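Local coordinates for uncharacterized protein (Bacteroides ovatus, PDB 3P02) that is of unknown function but pairs an N-terminal E-set-like domain with a C-terminal all-beta domain of the BT_3044-like family, at residues T265-F276 with E288-R299. Sequence-based numbering, arbitrary orientation.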
ATOM      1  N   THR A 265      19.818  -0.744   2.254  1.00 10.19           N
ATOM      2  CA  THR A 265      19.369  -1.980   2.887  1.00 10.14           C
ATOM      3  C   THR A 265      19.006  -2.976   1.799  1.00 12.59           C
ATOM      4  O   THR A 265      18.173  -2.675   0.929  1.00 11.56           O
ATOM      5  CB  THR A 265      18.217  -1.731   3.858  1.00 16.34           C
ATOM      6  OG1 THR A 265      18.741  -0.965   4.950  1.00 16.06           O
ATOM      7  CG2 THR A 265      17.614  -3.039   4.390  1.00 16.49           C
ATOM      8  N   TYR A 266      19.608  -4.177   1.867  1.00 11.01           N
ATOM      9  CA  TYR A 266      19.378  -5.221   0.860  1.00 11.64           C
ATOM     10  C   TYR A 266      18.719  -6.430   1.457  1.00 15.10           C
ATOM     11  O   TYR A 266      19.109  -6.879   2.540  1.00 15.44           O
ATOM     12  CB  TYR A 266      20.729  -5.656   0.227  1.00 12.19           C
ATOM     13  CG  TYR A 266      21.624  -4.507  -0.172  1.00 13.53           C
ATOM     14  CD1 TYR A 266      21.370  -3.763  -1.324  1.00 15.68           C
ATOM     15  CD2 TYR A 266      22.734  -4.162   0.597  1.00 15.35           C
ATOM     16  CE1 TYR A 266      22.196  -2.697  -1.694  1.00 15.94           C
ATOM     17  CE2 TYR A 266      23.576  -3.115   0.226  1.00 16.48           C
ATOM     18  CZ  TYR A 266      23.312  -2.396  -0.928  1.00 19.18           C
ATOM     19  OH  TYR A 266      24.140  -1.356  -1.268  1.00 17.50           O
ATOM     20  N   ILE A 267      17.682  -6.942   0.777  1.00 10.04           N
ATOM     21  CA  ILE A 267      17.050  -8.202   1.148  1.00 10.23           C
ATOM     22  C   ILE A 267      17.111  -9.047  -0.089  1.00 13.25           C
ATOM     23  O   ILE A 267      16.639  -8.614  -1.148  1.00 11.41           O
ATOM     24  CB  ILE A 267      15.619  -8.083   1.713  1.00 12.72           C
ATOM     25  CG1 ILE A 267      15.620  -7.164   2.942  1.00 12.21           C
ATOM     26  CG2 ILE A 267      15.079  -9.491   2.109  1.00 14.61           C
ATOM     27  CD1 ILE A 267      14.208  -6.793   3.425  1.00 17.08           C
ATOM     28  N   VAL A 268      17.694 -10.238   0.016  1.00  9.49           N
ATOM     29  CA  VAL A 268      17.775 -11.113  -1.145  1.00  9.45           C
ATOM     30  C   VAL A 268      17.130 -12.431  -0.761  1.00 12.46           C
ATOM     31  O   VAL A 268      17.526 -13.036   0.227  1.00 12.05           O
ATOM     32  CB  VAL A 268      19.217 -11.302  -1.682  1.00 13.83           C
ATOM     33  CG1 VAL A 268      19.216 -12.210  -2.914  1.00 14.10           C
ATOM     34  CG2 VAL A 268      19.867  -9.954  -2.014  1.00 13.92           C
ATOM     35  N   ILE A 269      16.104 -12.836  -1.513  1.00  9.20           N
ATOM     36  CA  ILE A 269      15.375 -14.098  -1.315  1.00  9.35           C
ATOM     37  C   ILE A 269      15.845 -15.073  -2.382  1.00 11.35           C
ATOM     38  O   ILE A 269      15.840 -14.731  -3.563  1.00  9.54           O
ATOM     39  CB  ILE A 269      13.834 -13.884  -1.387  1.00 11.03           C
ATOM     40  CG1 ILE A 269      13.334 -12.791  -0.373  1.00 11.58           C
ATOM     41  CG2 ILE A 269      13.077 -15.201  -1.242  1.00 12.14           C
ATOM     42  CD1 ILE A 269      11.939 -12.271  -0.684  1.00 14.83           C
ATOM     43  N   SER A 270      16.191 -16.293  -1.983  1.00  7.90           N
ATOM     44  CA  SER A 270      16.648 -17.307  -2.930  1.00  6.94           C
ATOM     45  C   SER A 270      15.911 -18.612  -2.732  1.00 10.02           C
ATOM     46  O   SER A 270      15.096 -18.734  -1.811  1.00  9.69           O
ATOM     47  CB  SER A 270      18.155 -17.543  -2.788  1.00 11.32           C
ATOM     48  OG  SER A 270      18.913 -16.357  -2.977  1.00 14.22           O
ATOM     49  N   ASP A 271      16.143 -19.573  -3.630  1.00  8.84           N
ATOM     50  CA  ASP A 271      15.611 -20.925  -3.495  1.00  8.23           C
ATOM     51  C   ASP A 271      14.076 -20.989  -3.569  1.00 11.63           C
ATOM     52  O   ASP A 271      13.446 -21.828  -2.931  1.00 10.97           O
ATOM     53  CB  ASP A 271      16.123 -21.614  -2.207  1.00  9.75           C
ATOM     54  CG  ASP A 271      17.623 -21.684  -2.114  1.00 23.84           C
ATOM     55  OD1 ASP A 271      18.267 -21.954  -3.144  1.00 21.26           O
ATOM     56  OD2 ASP A 271      18.151 -21.357  -1.052  1.00 29.82           O
ATOM     57  N   ILE A 272      13.488 -20.127  -4.396  1.00  8.62           N
ATOM     58  CA  ILE A 272      12.055 -20.226  -4.708  1.00  7.78           C
ATOM     59  C   ILE A 272      11.948 -21.202  -5.877  1.00 10.18           C
ATOM     60  O   ILE A 272      12.656 -21.043  -6.869  1.00  9.66           O
ATOM     61  CB  ILE A 272      11.442 -18.860  -5.067  1.00 10.06           C
ATOM     62  CG1 ILE A 272      11.596 -17.884  -3.876  1.00  9.54           C
ATOM     63  CG2 ILE A 272       9.944 -19.032  -5.445  1.00  9.37           C
ATOM     64  CD1 ILE A 272      11.231 -16.371  -4.268  1.00 11.60           C
ATOM     65  N   ASP A 273      11.066 -22.182  -5.765  1.00  7.56           N
ATOM     66  CA  ASP A 273      10.859 -23.152  -6.847  1.00  7.56           C
ATOM     67  C   ASP A 273       9.517 -23.815  -6.619  1.00  9.91           C
ATOM     68  O   ASP A 273       9.392 -24.658  -5.731  1.00  9.40           O
ATOM     69  CB  ASP A 273      11.999 -24.193  -6.911  1.00  8.56           C
ATOM     70  CG  ASP A 273      11.955 -25.129  -8.110  1.00 14.30           C
ATOM     71  OD1 ASP A 273      10.889 -25.212  -8.770  1.00 13.02           O
ATOM     72  OD2 ASP A 273      12.981 -25.767  -8.391  1.00 16.04           O
ATOM     73  N   PHE A 274       8.492 -23.389  -7.379  1.00  7.52           N
ATOM     74  CA  PHE A 274       7.191 -24.009  -7.196  1.00  7.45           C
ATOM     75  C   PHE A 274       6.411 -24.111  -8.466  1.00  9.83           C
ATOM     76  O   PHE A 274       6.421 -23.198  -9.299  1.00  8.89           O
ATOM     77  CB  PHE A 274       6.338 -23.267  -6.134  1.00  8.12           C
ATOM     78  CG  PHE A 274       5.996 -21.824  -6.478  1.00  8.87           C
ATOM     79  CD1 PHE A 274       4.856 -21.516  -7.235  1.00 10.07           C
ATOM     80  CD2 PHE A 274       6.817 -20.786  -6.079  1.00  9.97           C
ATOM     81  CE1 PHE A 274       4.530 -20.181  -7.553  1.00 10.52           C
ATOM     82  CE2 PHE A 274       6.472 -19.453  -6.367  1.00 10.38           C
ATOM     83  CZ  PHE A 274       5.339 -19.164  -7.118  1.00  8.68           C
ATOM     84  N   ASP A 275       5.637 -25.194  -8.563  1.00  8.53           N
ATOM     85  CA  ASP A 275       4.664 -25.356  -9.619  1.00  7.85           C
ATOM     86  C   ASP A 275       3.343 -24.728  -9.185  1.00 11.02           C
ATOM     87  O   ASP A 275       3.008 -24.738  -8.001  1.00  9.72           O
ATOM     88  CB  ASP A 275       4.418 -26.845  -9.951  1.00  8.48           C
ATOM     89  CG  ASP A 275       5.546 -27.570 -10.636  1.00 10.78           C
ATOM     90  OD1 ASP A 275       6.440 -26.885 -11.222  1.00 10.02           O
ATOM     91  OD2 ASP A 275       5.499 -28.817 -10.674  1.00 11.79           O
ATOM     92  N   PHE A 276       2.563 -24.248 -10.162  1.00  8.67           N
ATOM     93  CA  PHE A 276       1.212 -23.756  -9.925  1.00  8.49           C
ATOM     94  C   PHE A 276       0.485 -23.814 -11.229  1.00 11.46           C
ATOM     95  O   PHE A 276       1.111 -23.900 -12.290  1.00  9.29           O
ATOM     96  CB  PHE A 276       1.180 -22.343  -9.326  1.00  8.50           C
ATOM     97  CG  PHE A 276       1.453 -21.277 -10.348  1.00  9.74           C
ATOM     98  CD1 PHE A 276       2.763 -20.967 -10.726  1.00  9.59           C
ATOM     99  CD2 PHE A 276       0.396 -20.588 -10.958  1.00  9.61           C
ATOM    100  CE1 PHE A 276       3.000 -20.017 -11.721  1.00 11.39           C
ATOM    101  CE2 PHE A 276       0.637 -19.662 -11.970  1.00 11.78           C
ATOM    102  CZ  PHE A 276       1.935 -19.369 -12.335  1.00 11.18           C
ATOM    103  N   GLU A 288      -0.066 -25.415 -16.771  1.00  9.82           N
ATOM    104  CA  GLU A 288       0.771 -25.840 -15.659  1.00 10.07           C
ATOM    105  C   GLU A 288       2.106 -25.130 -15.741  1.00 11.61           C
ATOM    106  O   GLU A 288       2.944 -25.443 -16.598  1.00 11.09           O
ATOM    107  CB  GLU A 288       0.957 -27.362 -15.682  1.00 11.38           C
ATOM    108  CG  GLU A 288      -0.365 -28.094 -15.550  1.00 14.12           C
ATOM    109  CD  GLU A 288      -0.279 -29.608 -15.485  1.00 18.72           C
ATOM    110  OE1 GLU A 288       0.845 -30.159 -15.532  1.00 15.26           O
ATOM    111  OE2 GLU A 288      -1.357 -30.244 -15.420  1.00 20.99           O
ATOM    112  N   TYR A 289       2.297 -24.187 -14.836  1.00  9.19           N
ATOM    113  CA  TYR A 289       3.498 -23.391 -14.793  1.00  8.98           C
ATOM    114  C   TYR A 289       4.404 -23.723 -13.611  1.00 10.22           C
ATOM    115  O   TYR A 289       4.043 -24.478 -12.715  1.00 11.00           O
ATOM    116  CB  TYR A 289       3.097 -21.912 -14.655  1.00  8.87           C
ATOM    117  CG  TYR A 289       2.526 -21.264 -15.899  1.00  9.01           C
ATOM    118  CD1 TYR A 289       3.277 -21.186 -17.072  1.00  9.41           C
ATOM    119  CD2 TYR A 289       1.331 -20.553 -15.845  1.00 10.55           C
ATOM    120  CE1 TYR A 289       2.820 -20.477 -18.185  1.00 10.25           C
ATOM    121  CE2 TYR A 289       0.848 -19.857 -16.962  1.00 12.13           C
ATOM    122  CZ  TYR A 289       1.620 -19.782 -18.114  1.00 14.50           C
ATOM    123  OH  TYR A 289       1.127 -19.157 -19.244  1.00 14.23           O
ATOM    124  N   ASN A 290       5.545 -23.053 -13.590  1.00  8.96           N
ATOM    125  CA  ASN A 290       6.526 -23.115 -12.514  1.00  8.65           C
ATOM    126  C   ASN A 290       7.194 -21.761 -12.387  1.00  9.69           C
ATOM    127  O   ASN A 290       7.436 -21.104 -13.403  1.00 10.06           O
ATOM    128  CB  ASN A 290       7.587 -24.196 -12.812  1.00  9.65           C
ATOM    129  CG  ASN A 290       8.726 -24.191 -11.790  1.00  9.38           C
ATOM    130  OD1 ASN A 290       9.717 -23.449 -11.918  1.00 11.46           O
ATOM    131  ND2 ASN A 290       8.648 -25.063 -10.798  1.00  8.23           N
HETATM  132  N   MSE A 291       7.483 -21.340 -11.165  1.00  7.38           N
HETATM  133  CA  MSE A 291       8.284 -20.124 -10.944  1.00  6.67           C
HETATM  134  C   MSE A 291       9.505 -20.539 -10.163  1.00 10.75           C
HETATM  135  O   MSE A 291       9.360 -21.204  -9.140  1.00  9.23           O
HETATM  136  CB  MSE A 291       7.489 -19.031 -10.200  1.00  6.75           C
HETATM  137  CG  MSE A 291       6.271 -18.612 -11.035  1.00  8.54           C
HETATM  138 SE   MSE A 291       5.480 -16.995 -10.401  0.75  9.61          SE
HETATM  139  CE  MSE A 291       6.708 -15.750 -11.099  1.00 12.38           C
ATOM    140  N   LYS A 292      10.690 -20.187 -10.658  1.00  8.95           N
ATOM    141  CA  LYS A 292      11.944 -20.576  -9.994  1.00  8.06           C
ATOM    142  C   LYS A 292      12.936 -19.452  -9.986  1.00 10.27           C
ATOM    143  O   LYS A 292      13.170 -18.799 -11.004  1.00  9.42           O
ATOM    144  CB  LYS A 292      12.561 -21.799 -10.723  1.00  9.02           C
ATOM    145  CG  LYS A 292      13.868 -22.323 -10.111  1.00 10.40           C
ATOM    146  CD  LYS A 292      14.312 -23.632 -10.782  1.00 13.54           C
ATOM    147  CE  LYS A 292      15.579 -24.198 -10.145  1.00 20.96           C
ATOM    148  NZ  LYS A 292      15.378 -24.613  -8.705  1.00 26.15           N
ATOM    149  N   GLY A 293      13.607 -19.295  -8.875  1.00  7.72           N
ATOM    150  CA  GLY A 293      14.631 -18.257  -8.807  1.00  8.18           C
ATOM    151  C   GLY A 293      14.600 -17.524  -7.491  1.00 11.43           C
ATOM    152  O   GLY A 293      14.457 -18.138  -6.431  1.00  9.41           O
ATOM    153  N   GLY A 294      14.737 -16.214  -7.576  1.00  9.53           N
ATOM    154  CA  GLY A 294      14.764 -15.388  -6.393  1.00 10.81           C
ATOM    155  C   GLY A 294      14.245 -13.995  -6.623  1.00 12.30           C
ATOM    156  O   GLY A 294      13.795 -13.645  -7.724  1.00 10.18           O
ATOM    157  N   LEU A 295      14.215 -13.238  -5.526  1.00  9.11           N
ATOM    158  CA  LEU A 295      13.735 -11.855  -5.482  1.00  8.73           C
ATOM    159  C   LEU A 295      14.692 -11.003  -4.699  1.00 11.22           C
ATOM    160  O   LEU A 295      15.382 -11.515  -3.825  1.00 11.23           O
ATOM    161  CB  LEU A 295      12.373 -11.808  -4.779  1.00  8.70           C
ATOM    162  CG  LEU A 295      11.241 -12.620  -5.453  1.00 11.30           C
ATOM    163  CD1 LEU A 295      10.005 -12.695  -4.547  1.00 12.28           C
ATOM    164  CD2 LEU A 295      10.836 -11.996  -6.801  1.00 11.07           C
ATOM    165  N   SER A 296      14.724  -9.711  -4.972  1.00  8.41           N
ATOM    166  CA  SER A 296      15.597  -8.860  -4.187  1.00  8.77           C
ATOM    167  C   SER A 296      15.044  -7.457  -4.095  1.00 12.05           C
ATOM    168  O   SER A 296      14.282  -7.007  -4.965  1.00 10.58           O
ATOM    169  CB  SER A 296      17.012  -8.816  -4.761  1.00 11.81           C
ATOM    170  OG  SER A 296      17.043  -8.277  -6.067  1.00 15.13           O
ATOM    171  N   VAL A 297      15.410  -6.775  -3.007  1.00  9.18           N
ATOM    172  CA  VAL A 297      15.088  -5.366  -2.851  1.00  8.59           C
ATOM    173  C   VAL A 297      16.370  -4.642  -2.445  1.00 10.96           C
ATOM    174  O   VAL A 297      17.187  -5.171  -1.670  1.00 11.55           O
ATOM    175  CB  VAL A 297      13.896  -5.080  -1.888  1.00 10.09           C
ATOM    176  CG1 VAL A 297      14.255  -5.341  -0.428  1.00  9.87           C
ATOM    177  CG2 VAL A 297      13.363  -3.646  -2.065  1.00  9.85           C
ATOM    178  N   SER A 298      16.530  -3.433  -2.962  1.00  8.30           N
ATOM    179  CA  SER A 298      17.651  -2.575  -2.606  1.00  9.27           C
ATOM    180  C   SER A 298      17.037  -1.222  -2.209  1.00 12.61           C
ATOM    181  O   SER A 298      16.574  -0.481  -3.071  1.00 10.86           O
ATOM    182  CB  SER A 298      18.615  -2.454  -3.786  1.00 13.06           C
ATOM    183  OG  SER A 298      19.650  -1.534  -3.504  1.00 17.14           O
ATOM    184  N   ARG A 299      16.942  -0.961  -0.903  1.00 10.25           N
ATOM    185  CA  ARG A 299      16.336   0.264  -0.398  1.00 10.59           C
ATOM    186  C   ARG A 299      17.375   1.336  -0.154  1.00 13.09           C
ATOM    187  O   ARG A 299      18.444   1.022   0.347  1.00 11.40           O
ATOM    188  CB  ARG A 299      15.610   0.017   0.939  1.00 11.05           C
ATOM    189  CG  ARG A 299      14.737  -1.239   1.053  1.00 10.57           C
ATOM    190  CD  ARG A 299      13.877  -1.145   2.301  1.00  9.44           C
ATOM    191  NE  ARG A 299      13.112  -2.370   2.581  1.00 10.46           N
ATOM    192  CZ  ARG A 299      11.990  -2.739   1.953  1.00 12.80           C
ATOM    193  NH1 ARG A 299      11.530  -2.030   0.928  1.00  9.81           N
ATOM    194  NH2 ARG A 299      11.371  -3.870   2.292  1.00 10.11           N
TER
HETATM  195  O   HOH W   1      15.305 -21.806  -6.955  1.00 16.21           O
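Met291, a selenomethionine, packs hard against two phenylalanines of the facing strand. Its CB sits over one face of the Phe274 ring, 3.8 Å from CZ, and its CG meets Phe276 CE1 at 3.6 Å; SE approaches both rings obliquely in Met-aromatic contacts. Phe276 CG lies between its own backbone N and carbonyl carbon (chi1 77°), bringing the ring end toward the partner strand, one face against Tyr289 CB. Farther along, Ile272 CD1 crosses to Leu295 CD1 at 3.9 Å, and Ile267 lies beside Val297.

The other face is polar and opens to solvent at Lys292 and Val268, whose CG2 is 4.1 Å from Ser296 CB. Asn290 ND2 donates to Asp273 OD1 (3.0 Å, almost straight) and to Asp275 OD1; Tyr244 OH bonds Asp275 OD2. Lys292 NZ salt-bridges Asp273 OD2 (2.7 Å) from above the carboxylate plane. An alanine in place of Asp273 would probably cost the ammonium this counter-charge and Asn290 one of these two bonds.

The antiparallel hairpin has a beta bulge, Ser270 and Asp271 facing Gly294, and turns a corner at Gly293. In the same sheet, strand 242-255 borders 265-276 and strand 166-170 borders 288-299; Leu166 touches Ile272, Met291 and Leu295, and Phe161 of strand 159-162 touches Ile269, Leu295 and Val297.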